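Local atomic coordinates of peroxiredoxin PRX1, mitochondrial (Saccharomyces cerevisiae, PDB entry 5YKJ), a protein that reduces peroxides as a mitochondrial 1-Cys peroxiredoxin, its oxidised thiol probably being resolved through the glutathione and thioredoxin systems. Residues 20-23 against 24-28; 158-161 against 162-166; 171-174 against 175-179; 190-193 against 194-197. One frame throughout, in Å; residues are numbered along the deposited sequence.

Contact 1: 20-23 against 24-28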
ATOM      1  N   ILE A  20       8.020  16.505   4.095  1.00 14.74           N
ATOM      2  CA  ILE A  20       7.452  15.622   5.061  1.00 16.77           C
ATOM      3  C   ILE A  20       8.490  14.719   5.698  1.00 13.36           C
ATOM      4  O   ILE A  20       9.549  14.567   5.219  1.00 14.52           O
ATOM      5  CB  ILE A  20       6.340  14.732   4.491  1.00 18.31           C
ATOM      6  CG1 ILE A  20       6.901  13.623   3.628  1.00 18.42           C
ATOM      7  CG2 ILE A  20       5.328  15.559   3.767  1.00 33.41           C
ATOM      8  CD1 ILE A  20       5.890  12.536   3.320  1.00 30.28           C
ATOM      9  N   ASN A  21       8.093  14.150   6.812  1.00 14.79           N
ATOM     10  CA  ASN A  21       8.809  13.096   7.464  1.00 13.02           C
ATOM     11  C   ASN A  21       7.762  11.971   7.291  1.00 13.20           C
ATOM     12  O   ASN A  21       6.674  12.160   7.606  1.00 13.07           O
ATOM     13  CB  ASN A  21       9.086  13.372   8.907  1.00 13.12           C
ATOM     14  CG  ASN A  21       9.628  12.163   9.612  1.00 15.79           C
ATOM     15  OD1 ASN A  21       8.925  11.420  10.197  1.00 12.15           O
ATOM     16  ND2 ASN A  21      10.884  11.972   9.471  1.00 18.49           N
ATOM     17  N   PHE A  22       8.156  10.820   6.776  1.00 11.59           N
ATOM     18  CA  PHE A  22       7.215   9.772   6.495  1.00 11.63           C
ATOM     19  C   PHE A  22       6.414   9.273   7.670  1.00 12.06           C
ATOM     20  O   PHE A  22       5.264   9.139   7.577  1.00 11.55           O
ATOM     21  CB  PHE A  22       8.017   8.621   5.861  1.00 10.15           C
ATOM     22  CG  PHE A  22       7.178   7.468   5.306  1.00  8.22           C
ATOM     23  CD1 PHE A  22       6.183   7.695   4.414  1.00 15.11           C
ATOM     24  CD2 PHE A  22       7.435   6.185   5.659  1.00 11.07           C
ATOM     25  CE1 PHE A  22       5.431   6.688   3.937  1.00 14.19           C
ATOM     26  CE2 PHE A  22       6.689   5.137   5.149  1.00 12.08           C
ATOM     27  CZ  PHE A  22       5.699   5.399   4.266  1.00 13.49           C
ATOM     28  N   TYR A  23       7.075   8.994   8.766  1.00 11.11           N
ATOM     29  CA  TYR A  23       6.388   8.514   9.947  1.00 13.93           C
ATOM     30  C   TYR A  23       5.372   9.552  10.470  1.00 16.49           C
ATOM     31  O   TYR A  23       4.304   9.218  10.842  1.00 11.29           O
ATOM     32  CB  TYR A  23       7.377   8.113  11.062  1.00 12.60           C
ATOM     33  CG  TYR A  23       8.068   6.775  10.914  1.00 11.95           C
ATOM     34  CD1 TYR A  23       8.081   6.117   9.725  1.00 10.61           C
ATOM     35  CD2 TYR A  23       8.693   6.207  11.972  1.00  9.91           C
ATOM     36  CE1 TYR A  23       8.726   4.926   9.592  1.00  8.88           C
ATOM     37  CE2 TYR A  23       9.339   5.029  11.867  1.00 12.56           C
ATOM     38  CZ  TYR A  23       9.333   4.368  10.666  1.00 11.23           C
ATOM     39  OH  TYR A  23       9.953   3.184  10.576  1.00 12.79           O
ATOM     40  N   ASP A  24       5.791  10.805  10.462  1.00 13.70           N
ATOM     41  CA  ASP A  24       4.939  11.894  10.884  1.00 14.78           C
ATOM     42  C   ASP A  24       3.741  12.011   9.973  1.00 14.79           C
ATOM     43  O   ASP A  24       2.659  12.253  10.438  1.00 16.66           O
ATOM     44  CB  ASP A  24       5.713  13.205  10.865  1.00 11.53           C
ATOM     45  CG  ASP A  24       6.657  13.358  12.019  1.00 22.62           C
ATOM     46  OD1 ASP A  24       6.603  12.583  12.927  1.00 22.77           O
ATOM     47  OD2 ASP A  24       7.466  14.248  11.975  1.00 23.58           O
ATOM     48  N   TYR A  25       3.948  11.841   8.681  1.00 14.95           N
ATOM     49  CA  TYR A  25       2.833  11.926   7.780  1.00 18.65           C
ATOM     50  C   TYR A  25       1.814  10.830   8.075  1.00 18.98           C
ATOM     51  O   TYR A  25       0.648  11.052   8.084  1.00 12.47           O
ATOM     52  CB  TYR A  25       3.281  11.827   6.277  1.00 15.45           C
ATOM     53  CG  TYR A  25       2.128  11.571   5.303  1.00 14.68           C
ATOM     54  CD1 TYR A  25       1.276  12.566   4.963  1.00 14.02           C
ATOM     55  CD2 TYR A  25       1.930  10.343   4.728  1.00 13.81           C
ATOM     56  CE1 TYR A  25       0.232  12.360   4.117  1.00 13.94           C
ATOM     57  CE2 TYR A  25       0.898  10.120   3.866  1.00 11.91           C
ATOM     58  CZ  TYR A  25       0.037  11.125   3.555  1.00 12.36           C
ATOM     59  OH  TYR A  25      -1.010  10.910   2.704  1.00 15.56           O
ATOM     60  N   LEU A  26       2.309   9.625   8.258  1.00 11.46           N
ATOM     61  CA  LEU A  26       1.462   8.497   8.514  1.00 12.04           C
ATOM     62  C   LEU A  26       0.742   8.572   9.850  1.00 17.00           C
ATOM     63  O   LEU A  26      -0.335   8.191   9.961  1.00 13.45           O
ATOM     64  CB  LEU A  26       2.258   7.197   8.468  1.00 11.85           C
ATOM     65  CG  LEU A  26       2.750   6.689   7.129  1.00 13.96           C
ATOM     66  CD1 LEU A  26       3.577   5.443   7.338  1.00 20.82           C
ATOM     67  CD2 LEU A  26       1.600   6.464   6.171  1.00 21.71           C
ATOM     68  N   GLY A  27       1.440   9.051  10.843  1.00 18.10           N
ATOM     69  CA  GLY A  27       0.866   9.111  12.159  1.00 17.47           C
ATOM     70  C   GLY A  27       0.522   7.738  12.642  1.00 18.44           C
ATOM     71  O   GLY A  27       1.296   6.853  12.536  1.00 17.79           O
ATOM     72  N   ASP A  28      -0.679   7.590  13.167  1.00 16.36           N
ATOM     73  CA  ASP A  28      -1.167   6.321  13.620  1.00 15.30           C
ATOM     74  C   ASP A  28      -2.089   5.643  12.589  1.00 21.83           C
ATOM     75  O   ASP A  28      -2.820   4.798  12.927  1.00 21.16           O
ATOM     76  CB  ASP A  28      -1.924   6.433  14.942  1.00 26.96           C
ATOM     77  CG  ASP A  28      -1.067   6.884  16.064  1.00 40.73           C
ATOM     78  OD1 ASP A  28       0.098   6.524  16.136  1.00 37.94           O
ATOM     79  OD2 ASP A  28      -1.584   7.641  16.882  1.00 48.73           O
TER
HETATM   80  O   HOH W   1       4.079   8.055  13.699  1.00 29.03           O
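N21 and D24 meet side chain against side chain at the start of helix 22-26, amide and carboxylate turned 53° apart. The carboxamide of N21 stands anti to its own N (chi1 170°), which brings OD1 round to the first turn, where D24 N donates to N21 OD1 over 3.2 Å on a lone pair in the carbonyl plane. N10 ND2 is a second donor to the same oxygen, while N21 ND2 is held by D12. With an alanine here, D24 N would probably lose its capping acceptor, N10 ND2 this acceptor and D12 OD1 this donor. One turn on, L26 CD1 sits over a face of the F22 ring, 4.0 Å from its centroid and displaced toward the rim, a CH-pi contact. F11 stacks on the same phenyl. I20 CD1 meets Y25 CB at 4.0 Å, both residues packing on I66 of strand 63-69. Y23 O receives G27 N at 2.9 Å, and a water bridges Y23 O and G27 O. The residue that leaves helical geometry is G27, whose positive phi suits a glycine. N21 is thus a classical asparagine N-cap, joining strand 20-21 to a short helix of the thioredoxin-like peroxiredoxin domain.

Contact 2: 158-161 against 162-166; sequences RVID and ALQLT
I160 CG2 lies over one face of the Q164 carboxamide, 3.7 Å from Q164 CD and almost as near to Q164 NE2, so a methyl group rests against the amide of the residue one turn later. The two side chains run side by side and point the same way. The Q164 chain is extended beyond CG, and its first torsion (chi1 -65°) sets CG beside the backbone N, with Q164 CG only 3.3 Å from I160 O. A second flat group, the D161 carboxylate, is joined to this amide by one water, which donates to D161 OD1 at 2.8 Å and to Q164 OE1 at 2.7 Å. Both groups also reach R61: its guanidinium forms a salt bridge with D161, and its backbone O accepts from Q164 NE2. A third, the R158 guanidinium, pairs with E155. An alanine in place of Q164 would probably leave the bridging water without one acceptor, R61 O without its amide donor and the I160 methyl without the amide that covers it on this side.

Beneath the side chains runs regular helical bonding, with Q164 N to I160 O at 2.9 Å and an N-H...O angle of 167°. Nearer the end of helix 153-169, T166 OG1 turns back to donate to L163 O at 2.9 Å, from above the carbonyl plane. I160 packs on V32 and V63 of the central sheet, and A162 meets T173. The chemistry is therefore mixed: I160 and Q164 both touch the sheet, while the polar ends of Q164 and D161 share a water and R61, which probably favours a charged D161.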
ATOM      1  N   ARG A 158      -9.221  -4.890  -0.623  1.00  7.81           N
ATOM      2  CA  ARG A 158      -9.567  -6.193  -0.082  1.00 12.19           C
ATOM      3  C   ARG A 158      -8.529  -6.676   0.942  1.00 10.34           C
ATOM      4  O   ARG A 158      -8.860  -7.112   2.000  1.00 11.60           O
ATOM      5  CB  ARG A 158      -9.765  -7.224  -1.208  1.00 12.52           C
ATOM      6  CG  ARG A 158     -10.416  -8.537  -0.772  1.00 10.07           C
ATOM      7  CD  ARG A 158     -10.308  -9.660  -1.794  1.00 10.08           C
ATOM      8  NE  ARG A 158      -8.959 -10.115  -1.988  1.00  8.98           N
ATOM      9  CZ  ARG A 158      -8.390 -11.028  -1.237  1.00  9.01           C
ATOM     10  NH1 ARG A 158      -9.070 -11.641  -0.278  1.00  9.92           N
ATOM     11  NH2 ARG A 158      -7.148 -11.348  -1.457  1.00  8.78           N
ATOM     12  N   VAL A 159      -7.275  -6.554   0.585  1.00  7.23           N
ATOM     13  CA  VAL A 159      -6.235  -6.942   1.496  1.00  7.07           C
ATOM     14  C   VAL A 159      -6.153  -6.058   2.725  1.00  9.27           C
ATOM     15  O   VAL A 159      -5.796  -6.510   3.706  1.00 10.78           O
ATOM     16  CB  VAL A 159      -4.861  -7.193   0.853  1.00  6.68           C
ATOM     17  CG1 VAL A 159      -5.027  -8.177  -0.253  1.00 11.36           C
ATOM     18  CG2 VAL A 159      -4.220  -5.909   0.379  1.00  6.85           C
ATOM     19  N   ILE A 160      -6.447  -4.778   2.571  1.00  9.78           N
ATOM     20  CA  ILE A 160      -6.432  -3.899   3.707  1.00  9.90           C
ATOM     21  C   ILE A 160      -7.529  -4.380   4.686  1.00  9.99           C
ATOM     22  O   ILE A 160      -7.322  -4.448   5.853  1.00 10.50           O
ATOM     23  CB  ILE A 160      -6.677  -2.418   3.327  1.00  8.90           C
ATOM     24  CG1 ILE A 160      -5.430  -1.813   2.705  1.00  8.67           C
ATOM     25  CG2 ILE A 160      -6.993  -1.590   4.571  1.00 11.29           C
ATOM     26  CD1 ILE A 160      -5.725  -0.577   1.890  1.00 15.03           C
ATOM     27  N   ASP A 161      -8.672  -4.710   4.117  1.00 11.05           N
ATOM     28  CA  ASP A 161      -9.760  -5.170   4.959  1.00  8.84           C
ATOM     29  C   ASP A 161      -9.404  -6.472   5.698  1.00 12.89           C
ATOM     30  O   ASP A 161      -9.681  -6.631   6.824  1.00 12.80           O
ATOM     31  CB  ASP A 161     -11.036  -5.334   4.147  1.00 11.42           C
ATOM     32  CG  ASP A 161     -11.693  -3.997   3.800  1.00 17.52           C
ATOM     33  OD1 ASP A 161     -11.411  -3.050   4.422  1.00 13.83           O
ATOM     34  OD2 ASP A 161     -12.459  -3.975   2.912  1.00 15.39           O
ATOM     35  N   ALA A 162      -8.783  -7.379   4.990  1.00 11.12           N
ATOM     36  CA  ALA A 162      -8.348  -8.602   5.577  1.00  8.72           C
ATOM     37  C   ALA A 162      -7.300  -8.370   6.652  1.00 10.34           C
ATOM     38  O   ALA A 162      -7.349  -8.951   7.651  1.00  9.19           O
ATOM     39  CB  ALA A 162      -7.803  -9.528   4.498  1.00  9.71           C
ATOM     40  N   LEU A 163      -6.324  -7.512   6.386  1.00  8.54           N
ATOM     41  CA  LEU A 163      -5.292  -7.269   7.371  1.00  9.53           C
ATOM     42  C   LEU A 163      -5.807  -6.635   8.639  1.00  9.70           C
ATOM     43  O   LEU A 163      -5.400  -6.982   9.699  1.00 11.69           O
ATOM     44  CB  LEU A 163      -4.194  -6.366   6.796  1.00 10.76           C
ATOM     45  CG  LEU A 163      -3.241  -7.007   5.786  1.00  7.32           C
ATOM     46  CD1 LEU A 163      -2.564  -5.911   4.982  1.00  7.08           C
ATOM     47  CD2 LEU A 163      -2.224  -7.853   6.518  1.00  8.83           C
ATOM     48  N   GLN A 164      -6.679  -5.668   8.460  1.00  8.88           N
ATOM     49  CA  GLN A 164      -7.265  -4.999   9.596  1.00  9.32           C
ATOM     50  C   GLN A 164      -8.127  -5.944  10.409  1.00 10.33           C
ATOM     51  O   GLN A 164      -8.119  -5.870  11.580  1.00 12.63           O
ATOM     52  CB  GLN A 164      -8.036  -3.744   9.191  1.00 11.00           C
ATOM     53  CG  GLN A 164      -7.125  -2.679   8.597  1.00 11.63           C
ATOM     54  CD  GLN A 164      -7.846  -1.396   8.214  1.00 12.30           C
ATOM     55  OE1 GLN A 164      -9.006  -1.379   7.973  1.00 13.70           O
ATOM     56  NE2 GLN A 164      -7.114  -0.354   8.155  1.00 14.27           N
ATOM     57  N   LEU A 165      -8.870  -6.767   9.716  1.00 11.37           N
ATOM     58  CA  LEU A 165      -9.720  -7.732  10.378  1.00 11.71           C
ATOM     59  C   LEU A 165      -8.910  -8.773  11.158  1.00 13.01           C
ATOM     60  O   LEU A 165      -9.227  -9.105  12.269  1.00 14.67           O
ATOM     61  CB  LEU A 165     -10.661  -8.427   9.395  1.00 12.28           C
ATOM     62  CG  LEU A 165     -11.625  -9.409  10.094  1.00 21.30           C
ATOM     63  CD1 LEU A 165     -12.560  -8.664  11.024  1.00 29.71           C
ATOM     64  CD2 LEU A 165     -12.353 -10.190   9.047  1.00 22.00           C
ATOM     65  N   THR A 166      -7.854  -9.259  10.541  1.00  9.58           N
ATOM     66  CA  THR A 166      -7.022 -10.202  11.213  1.00 12.38           C
ATOM     67  C   THR A 166      -6.391  -9.624  12.489  1.00 15.95           C
ATOM     68  O   THR A 166      -6.306 -10.293  13.456  1.00 16.24           O
ATOM     69  CB  THR A 166      -5.905 -10.817  10.317  1.00 16.66           C
ATOM     70  OG1 THR A 166      -5.007  -9.840   9.888  1.00 31.82           O
ATOM     71  CG2 THR A 166      -6.457 -11.465   9.199  1.00 18.85           C
TER
HETATM   72  O   HOH W   2     -11.214  -2.618   7.176  1.00 17.24           O

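Contact 3: 171-174 against 175-179; sequences VVTP and INWQP
In this local contact a tight turn brings T173 over the indole of W177, in the loop that leads from helix 153-169 to strand 183-184 in the C-terminal region of the 1-Cys peroxiredoxin. The methyl of T173 does the touching, with T173 CG2 3.7 Å from the centroid of the five-membered ring of W177 and 15° off its normal, a CH-pi contact centred on the face. T173 CG2 stands anti to the carbonyl carbon, and the side chain is directed at the tryptophan. On the opposite face lies P179 N, 3.7 Å above the plane of the W177 ring and displaced toward the rim, so the indole is flanked on both sides by its own loop. P174 crosses obliquely near the root of the same side chain, P174 CD approaching W177 CB to 3.8 Å.

The backbone closes between P174 and W177: W177 N donates to P174 O over 3.2 Å, a bent bond (N-H...O 143°) with the donor above the carbonyl plane. N176, at the third position of the turn, has positive phi (64°), as this turn type requires. Beyond the loop, the indole rests on A162 and L165 of helix 153-169 and on V183 of strand 183-184, while W177 NE1 makes a weak hydrogen bond to D181 O. The whole is a type II beta turn with a buried tryptophan sandwiched within its loop, packed against the helix that precedes it.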
ATOM      1  N   VAL A 171      -8.030 -13.521  13.541  1.00 14.75           N
ATOM      2  CA  VAL A 171      -8.488 -14.494  12.588  1.00 11.38           C
ATOM      3  C   VAL A 171      -7.597 -14.385  11.347  1.00 17.77           C
ATOM      4  O   VAL A 171      -6.795 -13.535  11.279  1.00 15.90           O
ATOM      5  CB  VAL A 171      -9.935 -14.308  12.170  1.00 15.29           C
ATOM      6  CG1 VAL A 171     -10.835 -14.487  13.364  1.00 13.84           C
ATOM      7  CG2 VAL A 171     -10.187 -12.946  11.548  1.00 13.47           C
ATOM      8  N   VAL A 172      -7.783 -15.323  10.455  1.00 12.12           N
ATOM      9  CA  VAL A 172      -7.053 -15.387   9.191  1.00 12.59           C
ATOM     10  C   VAL A 172      -8.055 -15.546   8.052  1.00 17.27           C
ATOM     11  O   VAL A 172      -9.117 -16.019   8.264  1.00 11.91           O
ATOM     12  CB  VAL A 172      -5.889 -16.415   9.105  1.00 13.30           C
ATOM     13  CG1 VAL A 172      -4.752 -16.107  10.024  1.00 22.86           C
ATOM     14  CG2 VAL A 172      -6.327 -17.859   9.028  1.00 11.33           C
ATOM     15  N   THR A 173      -7.693 -15.114   6.844  1.00  8.73           N
ATOM     16  CA  THR A 173      -8.621 -15.137   5.757  1.00  8.55           C
ATOM     17  C   THR A 173      -8.190 -16.066   4.629  1.00 12.51           C
ATOM     18  O   THR A 173      -7.119 -16.175   4.279  1.00 10.06           O
ATOM     19  CB  THR A 173      -8.902 -13.726   5.166  1.00  8.78           C
ATOM     20  OG1 THR A 173      -7.707 -13.183   4.674  1.00 10.09           O
ATOM     21  CG2 THR A 173      -9.557 -12.791   6.150  1.00 13.37           C
ATOM     22  N   PRO A 174      -9.190 -16.801   4.116  1.00  9.62           N
ATOM     23  CA  PRO A 174      -8.917 -17.768   3.069  1.00 11.16           C
ATOM     24  C   PRO A 174      -8.783 -17.123   1.704  1.00 10.09           C
ATOM     25  O   PRO A 174      -9.059 -16.005   1.531  1.00  8.37           O
ATOM     26  CB  PRO A 174     -10.146 -18.642   3.046  1.00 13.00           C
ATOM     27  CG  PRO A 174     -11.230 -17.729   3.430  1.00 10.84           C
ATOM     28  CD  PRO A 174     -10.627 -16.836   4.476  1.00 11.39           C
ATOM     29  N   ILE A 175      -8.395 -17.945   0.766  1.00  9.84           N
ATOM     30  CA  ILE A 175      -8.285 -17.501  -0.579  1.00 10.60           C
ATOM     31  C   ILE A 175      -9.625 -16.886  -1.013  1.00 11.13           C
ATOM     32  O   ILE A 175     -10.652 -17.354  -0.699  1.00 12.42           O
ATOM     33  CB  ILE A 175      -7.974 -18.706  -1.502  1.00  8.87           C
ATOM     34  CG1 ILE A 175      -7.668 -18.291  -2.927  1.00 11.59           C
ATOM     35  CG2 ILE A 175      -9.160 -19.657  -1.520  1.00 15.27           C
ATOM     36  CD1 ILE A 175      -6.213 -17.936  -3.113  1.00  9.33           C
ATOM     37  N   ASN A 176      -9.514 -15.784  -1.721  1.00  9.03           N
ATOM     38  CA  ASN A 176     -10.627 -15.103  -2.308  1.00  8.09           C
ATOM     39  C   ASN A 176     -11.644 -14.522  -1.338  1.00 10.37           C
ATOM     40  O   ASN A 176     -12.705 -14.229  -1.731  1.00 13.24           O
ATOM     41  CB  ASN A 176     -11.283 -16.085  -3.234  1.00 12.00           C
ATOM     42  CG  ASN A 176     -10.456 -16.394  -4.463  1.00 14.37           C
ATOM     43  OD1 ASN A 176      -9.587 -15.675  -4.827  1.00 13.49           O
ATOM     44  ND2 ASN A 176     -10.740 -17.521  -5.060  1.00 13.52           N
ATOM     45  N   TRP A 177     -11.250 -14.347  -0.092  1.00 10.85           N
ATOM     46  CA  TRP A 177     -12.126 -13.817   0.918  1.00 11.47           C
ATOM     47  C   TRP A 177     -12.658 -12.430   0.633  1.00 14.55           C
ATOM     48  O   TRP A 177     -11.955 -11.586   0.223  1.00 11.81           O
ATOM     49  CB  TRP A 177     -11.409 -13.773   2.287  1.00 11.23           C
ATOM     50  CG  TRP A 177     -12.164 -13.146   3.389  1.00  9.57           C
ATOM     51  CD1 TRP A 177     -13.036 -13.743   4.199  1.00 12.91           C
ATOM     52  CD2 TRP A 177     -12.081 -11.794   3.819  1.00 15.94           C
ATOM     53  NE1 TRP A 177     -13.490 -12.889   5.106  1.00 12.85           N
ATOM     54  CE2 TRP A 177     -12.938 -11.664   4.900  1.00 15.80           C
ATOM     55  CE3 TRP A 177     -11.369 -10.685   3.395  1.00 20.56           C
ATOM     56  CZ2 TRP A 177     -13.102 -10.477   5.558  1.00 14.95           C
ATOM     57  CZ3 TRP A 177     -11.543  -9.544   4.020  1.00 24.43           C
ATOM     58  CH2 TRP A 177     -12.383  -9.425   5.108  1.00 18.08           C
ATOM     59  N   GLN A 178     -13.927 -12.237   0.909  1.00 12.31           N
ATOM     60  CA  GLN A 178     -14.513 -10.948   0.848  1.00 14.58           C
ATOM     61  C   GLN A 178     -15.108 -10.683   2.224  1.00 14.65           C
ATOM     62  O   GLN A 178     -15.499 -11.552   2.908  1.00 16.05           O
ATOM     63  CB  GLN A 178     -15.631 -10.858  -0.171  1.00 14.11           C
ATOM     64  CG  GLN A 178     -15.203 -10.844  -1.625  1.00 24.76           C
ATOM     65  CD  GLN A 178     -14.373  -9.649  -2.051  1.00 28.01           C
ATOM     66  OE1 GLN A 178     -14.460  -8.605  -1.500  1.00 29.19           O
ATOM     67  NE2 GLN A 178     -13.566  -9.852  -3.036  1.00 25.33           N
ATOM     68  N   PRO A 179     -15.207  -9.430   2.585  1.00 15.43           N
ATOM     69  CA  PRO A 179     -15.813  -9.074   3.857  1.00 19.72           C
ATOM     70  C   PRO A 179     -17.243  -9.632   3.907  1.00 20.54           C
ATOM     71  O   PRO A 179     -17.920  -9.656   2.938  1.00 17.07           O
ATOM     72  CB  PRO A 179     -15.845  -7.555   3.816  1.00 21.22           C
ATOM     73  CG  PRO A 179     -14.640  -7.201   2.990  1.00 19.66           C
ATOM     74  CD  PRO A 179     -14.523  -8.278   1.975  1.00 26.22           C
TER

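Contact 4: 190-193 against 194-197; sequences SNDE and AKAK
A capping box opens helix 191-198, with S190 as N-cap and E193 as its reciprocal partner, and the helical bonds to A194 and beyond continue from it. Among the side-chain hydrogen bonds, E193 N donates to S190 OG at 3.1 Å, and S190 N donates in turn to E193 OE2, also at 3.1 Å and nearly straight (168°). The carboxylate oxygen is met on its anti side, 17° out of plane. E193 carries its CG beside the backbone N (chi1 -80°) and then runs extended, which brings the carboxylate back to the start of the helix.

The backbone bonds begin with A194 N to S190 O at 2.7 Å, aligned with the carbonyl, and the next is K195 N to N191 O at 2.9 Å. By packing, A194 CB lies 3.3 Å from S190 O, and the same methyl is buried against I185, V189 and F201. The amide of N191 is bonded to R209 and E203 of the three-stranded C-terminal sheet. Charge enters through D192 and K195, which lie side by side and point the same way. The K195 chain bends at its third torsion, and D192 OD1 stays 4.2 Å from K195 NZ, opposite charges beyond salt-bridge distance.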
ATOM      1  N   SER A 190      -6.246 -23.217  20.315  1.00 19.07           N
ATOM      2  CA  SER A 190      -6.790 -24.539  20.574  1.00 18.62           C
ATOM      3  C   SER A 190      -8.290 -24.567  20.423  1.00 20.27           C
ATOM      4  O   SER A 190      -8.916 -23.576  20.447  1.00 18.49           O
ATOM      5  CB  SER A 190      -6.413 -24.996  21.987  1.00 24.43           C
ATOM      6  OG  SER A 190      -7.203 -24.360  22.950  1.00 24.06           O
ATOM      7  N   ASN A 191      -8.844 -25.757  20.257  1.00 18.47           N
ATOM      8  CA  ASN A 191     -10.266 -25.874  20.104  1.00 19.07           C
ATOM      9  C   ASN A 191     -11.021 -25.290  21.322  1.00 19.26           C
ATOM     10  O   ASN A 191     -11.992 -24.680  21.151  1.00 16.95           O
ATOM     11  CB  ASN A 191     -10.680 -27.325  19.838  1.00 18.80           C
ATOM     12  CG  ASN A 191     -10.655 -27.711  18.338  1.00 21.75           C
ATOM     13  OD1 ASN A 191      -9.990 -27.105  17.521  1.00 17.20           O
ATOM     14  ND2 ASN A 191     -11.331 -28.779  18.032  1.00 21.69           N
ATOM     15  N   ASP A 192     -10.520 -25.537  22.523  1.00 20.01           N
ATOM     16  CA  ASP A 192     -11.147 -25.000  23.707  1.00 18.02           C
ATOM     17  C   ASP A 192     -11.066 -23.477  23.726  1.00 18.67           C
ATOM     18  O   ASP A 192     -11.990 -22.855  24.017  1.00 19.01           O
ATOM     19  CB  ASP A 192     -10.549 -25.573  24.980  1.00 22.67           C
ATOM     20  CG  ASP A 192     -11.163 -26.884  25.387  1.00 48.05           C
ATOM     21  OD1 ASP A 192     -12.138 -27.314  24.792  1.00 45.46           O
ATOM     22  OD2 ASP A 192     -10.587 -27.471  26.292  1.00 44.62           O
ATOM     23  N   GLU A 193      -9.918 -22.939  23.387  1.00 18.60           N
ATOM     24  CA  GLU A 193      -9.702 -21.492  23.304  1.00 17.78           C
ATOM     25  C   GLU A 193     -10.600 -20.942  22.214  1.00 19.20           C
ATOM     26  O   GLU A 193     -11.143 -19.902  22.350  1.00 21.08           O
ATOM     27  CB  GLU A 193      -8.229 -21.154  23.024  1.00 23.01           C
ATOM     28  CG  GLU A 193      -7.238 -21.176  24.192  1.00 38.51           C
ATOM     29  CD  GLU A 193      -5.757 -21.115  23.799  1.00 47.82           C
ATOM     30  OE1 GLU A 193      -4.937 -20.741  24.657  1.00 62.31           O
ATOM     31  OE2 GLU A 193      -5.371 -21.416  22.672  1.00 43.94           O
ATOM     32  N   ALA A 194     -10.754 -21.674  21.128  1.00 16.26           N
ATOM     33  CA  ALA A 194     -11.628 -21.259  20.074  1.00 15.57           C
ATOM     34  C   ALA A 194     -13.100 -21.211  20.500  1.00 22.23           C
ATOM     35  O   ALA A 194     -13.838 -20.366  20.058  1.00 16.12           O
ATOM     36  CB  ALA A 194     -11.441 -22.139  18.842  1.00 16.96           C
ATOM     37  N   LYS A 195     -13.503 -22.180  21.312  1.00 16.90           N
ATOM     38  CA  LYS A 195     -14.856 -22.189  21.763  1.00 17.66           C
ATOM     39  C   LYS A 195     -15.074 -20.965  22.662  1.00 18.12           C
ATOM     40  O   LYS A 195     -16.065 -20.395  22.649  1.00 20.61           O
ATOM     41  CB  LYS A 195     -15.186 -23.468  22.551  1.00 21.67           C
ATOM     42  CG  LYS A 195     -15.411 -24.680  21.674  1.00 28.72           C
ATOM     43  CD  LYS A 195     -16.242 -25.797  22.294  1.00 40.24           C
ATOM     44  CE  LYS A 195     -15.834 -26.009  23.710  1.00 33.73           C
ATOM     45  NZ  LYS A 195     -16.331 -27.297  24.193  1.00 48.31           N
ATOM     46  N   ALA A 196     -14.090 -20.635  23.441  1.00 25.35           N
ATOM     47  CA  ALA A 196     -14.205 -19.480  24.336  1.00 24.38           C
ATOM     48  C   ALA A 196     -14.294 -18.121  23.651  1.00 22.97           C
ATOM     49  O   ALA A 196     -14.983 -17.234  24.076  1.00 22.41           O
ATOM     50  CB  ALA A 196     -13.042 -19.459  25.286  1.00 21.30           C
ATOM     51  N   LYS A 197     -13.492 -17.973  22.622  1.00 17.23           N
ATOM     52  CA  LYS A 197     -13.394 -16.738  21.838  1.00 16.65           C
ATOM     53  C   LYS A 197     -14.382 -16.565  20.685  1.00 21.68           C
ATOM     54  O   LYS A 197     -14.855 -15.485  20.451  1.00 19.73           O
ATOM     55  CB  LYS A 197     -11.933 -16.561  21.367  1.00 19.36           C
ATOM     56  CG  LYS A 197     -11.672 -15.346  20.490  1.00 21.77           C
ATOM     57  CD  LYS A 197     -10.191 -15.111  20.326  1.00 17.89           C
ATOM     58  CE  LYS A 197      -9.904 -13.744  19.713  1.00 27.09           C
ATOM     59  NZ  LYS A 197      -8.450 -13.482  19.633  1.00 25.73           N
TER

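The contacts follow one another along the chain. Contact 1 belongs to the thioredoxin-like domain, beside the central five-stranded sheet, and its centre is about 21 Å from that of contact 2, on helix 153-169. Contacts 2 and 3 touch, with centres about 8 Å apart: R158 NH1 makes a probable hydrogen bond to W177 O, and R158 CD packs on Q178 NE2, so the loop after the helix folds back on it. The centre of contact 4 is about 20 Å from that of contact 3 and about 38 Å from that of contact 1, on helix 191-198 beside the three-stranded C-terminal sheet. Helix 153-169 and its loop thus link the peroxidase core to an extended C-terminal domain.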